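Local atomic coordinates of DUF917 domain-containing protein (Chromobacterium violaceum, PDB entry 2O3I), a protein that is of unknown function, with a two-domain architecture named for S-methyl thiohydantoin desulfurase, so a related enzymatic role is possible but unproven. Residues A66-P71 against P193-P198. The protein carries 2 engineered substitutions. Sequence-based numbering, arbitrary orientation.
Sequences AYMGAP and PILTNP
Met68 and Leu195 carry this contact, and one methyl group does most of the touching. CD1 of Leu195 rests 3.6 Å from CG of Met68. It also lies 3.9 Å from SE of Met68, a selenomethionine. The two side chains cross at about a right angle, so the leucine methyl meets the flank of the extended Met68 chain. CG of Met68 anti to the backbone N (chi1 179°) and an anti second torsion run the chain straight out past this methyl, before it bends at chi3. The side chain of Leu195 leaves its backbone toward the strand. Its CG stands beside the backbone N (chi1 -68°), and the extended chi2 carries CD1 to Met68.

The same methyl also reaches the strand backbone. Leu195 CD1 is 3.5 Å from Met68 O and 4.1 Å from Gly69 N, so it lies over the peptide that joins Met68 to Gly69. Gly69 has no side chain between its backbone and the leucine. The contact is small, 105 Å² in all, and made by van der Waals packing alone. Both main side chains are buried. Met68 also touches Leu191 and Arg192, and Leu195 packs on Leu158 and Phe200.

A type I beta turn from Ile194 to Asn197 presents Leu195, closed by Asn197 N to Ile194 O at 3.1 Å. Just before it, Pro193 O accepts two bonds from one residue: Thr196 N at 2.9 Å and Thr196 OG1 at a doubtfully short 2.5 Å. The hydroxyl bond lies in the carbonyl plane, on a lone pair.

Met68 bonds to Gly204 of strand 203-211, and Ala70 with Gln202 carries the pairing one step beyond the strand ends. The type I turn begins the link from helix 183-194 to strand 203-211, which is antiparallel to strand 61-69 in the mixed sheet; its Leu195 packs on the end of strand 61-69.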
loop_
_atom_site.group_PDB
_atom_site.type_symbol
_atom_site.label_atom_id
_atom_site.label_comp_id
_atom_site.label_asym_id
_atom_site.label_seq_id
_atom_site.Cartn_x
_atom_site.Cartn_y
_atom_site.Cartn_z
ATOM N N ALA A 66 14.531 1.939 -10.780
ATOM C CA ALA A 66 15.419 1.366 -9.775
ATOM C C ALA A 66 14.866 0.118 -9.099
ATOM O O ALA A 66 13.788 -0.382 -9.437
ATOM C CB ALA A 66 15.734 2.415 -8.706
ATOM N N TYR A 67 15.641 -0.385 -8.151
ATOM C CA TYR A 67 15.251 -1.530 -7.351
ATOM C C TYR A 67 14.965 -0.913 -5.985
ATOM O O TYR A 67 15.605 0.056 -5.587
ATOM C CB TYR A 67 16.400 -2.541 -7.252
ATOM C CG TYR A 67 16.205 -3.790 -8.080
ATOM C CD1 TYR A 67 17.212 -4.244 -8.932
ATOM C CD2 TYR A 67 15.031 -4.534 -7.993
ATOM C CE1 TYR A 67 17.060 -5.405 -9.677
ATOM C CE2 TYR A 67 14.866 -5.708 -8.737
ATOM C CZ TYR A 67 15.888 -6.136 -9.576
ATOM O OH TYR A 67 15.745 -7.294 -10.309
HETATM N N MSE A 68 13.988 -1.467 -5.281
HETATM C CA MSE A 68 13.603 -0.967 -3.965
HETATM C C MSE A 68 13.291 -2.168 -3.059
HETATM O O MSE A 68 12.820 -3.209 -3.531
HETATM C CB MSE A 68 12.368 -0.058 -4.109
HETATM C CG MSE A 68 11.823 0.536 -2.815
HETATM SE SE MSE A 68 10.129 1.491 -3.082
HETATM C CE MSE A 68 10.636 3.228 -2.398
ATOM N N GLY A 69 13.573 -2.031 -1.768
ATOM C CA GLY A 69 13.296 -3.118 -0.847
ATOM C C GLY A 69 14.481 -3.595 -0.030
ATOM O O GLY A 69 15.502 -2.911 0.069
ATOM N N ALA A 70 14.335 -4.785 0.548
ATOM C CA ALA A 70 15.367 -5.398 1.382
ATOM C C ALA A 70 16.576 -5.893 0.587
ATOM O O ALA A 70 16.429 -6.652 -0.371
ATOM C CB ALA A 70 14.764 -6.555 2.164
ATOM N N PRO A 71 17.791 -5.467 0.980
ATOM C CA PRO A 71 19.011 -5.888 0.284
ATOM C C PRO A 71 19.167 -7.405 0.244
ATOM O O PRO A 71 19.660 -7.956 -0.735
ATOM C CB PRO A 71 20.117 -5.213 1.089
ATOM C CG PRO A 71 19.467 -3.931 1.513
ATOM C CD PRO A 71 18.099 -4.415 1.970
ATOM N N PRO A 193 5.599 -0.698 2.016
ATOM C CA PRO A 193 4.818 -1.788 2.615
ATOM C C PRO A 193 4.278 -2.768 1.573
ATOM O O PRO A 193 4.179 -3.969 1.826
ATOM C CB PRO A 193 3.704 -1.046 3.351
ATOM C CG PRO A 193 4.367 0.241 3.737
ATOM C CD PRO A 193 5.098 0.611 2.470
ATOM N N ILE A 194 3.928 -2.242 0.405
ATOM C CA ILE A 194 3.404 -3.059 -0.682
ATOM C C ILE A 194 4.426 -4.118 -1.084
ATOM O O ILE A 194 4.065 -5.229 -1.465
ATOM C CB ILE A 194 3.046 -2.174 -1.899
ATOM C CG1 ILE A 194 1.844 -1.292 -1.548
ATOM C CG2 ILE A 194 2.752 -3.036 -3.118
ATOM C CD1 ILE A 194 1.510 -0.257 -2.577
ATOM N N LEU A 195 5.704 -3.773 -0.986
ATOM C CA LEU A 195 6.765 -4.708 -1.339
ATOM C C LEU A 195 6.906 -5.842 -0.318
ATOM O O LEU A 195 7.539 -6.859 -0.603
ATOM C CB LEU A 195 8.102 -3.967 -1.483
ATOM C CG LEU A 195 8.234 -2.989 -2.657
ATOM C CD1 LEU A 195 9.585 -2.291 -2.602
ATOM C CD2 LEU A 195 8.075 -3.743 -3.966
ATOM N N THR A 196 6.320 -5.672 0.864
ATOM C CA THR A 196 6.405 -6.713 1.882
ATOM C C THR A 196 5.348 -7.776 1.613
ATOM O O THR A 196 5.295 -8.802 2.288
ATOM C CB THR A 196 6.213 -6.148 3.308
ATOM O OG1 THR A 196 4.847 -5.770 3.501
ATOM C CG2 THR A 196 7.109 -4.931 3.523
ATOM N N ASN A 197 4.505 -7.525 0.618
ATOM C CA ASN A 197 3.467 -8.474 0.247
ATOM C C ASN A 197 4.143 -9.729 -0.306
ATOM O O ASN A 197 5.130 -9.639 -1.033
ATOM C CB ASN A 197 2.555 -7.875 -0.823
ATOM C CG ASN A 197 1.380 -8.774 -1.147
ATOM O OD1 ASN A 197 0.407 -8.845 -0.392
ATOM N ND2 ASN A 197 1.469 -9.479 -2.266
ATOM N N PRO A 198 3.614 -10.918 0.026
ATOM C CA PRO A 198 4.185 -12.182 -0.446
ATOM C C PRO A 198 4.474 -12.252 -1.937
ATOM O O PRO A 198 5.441 -12.883 -2.355
ATOM C CB PRO A 198 3.144 -13.203 -0.009
ATOM C CG PRO A 198 2.693 -12.638 1.298
ATOM C CD PRO A 198 2.494 -11.172 0.949
#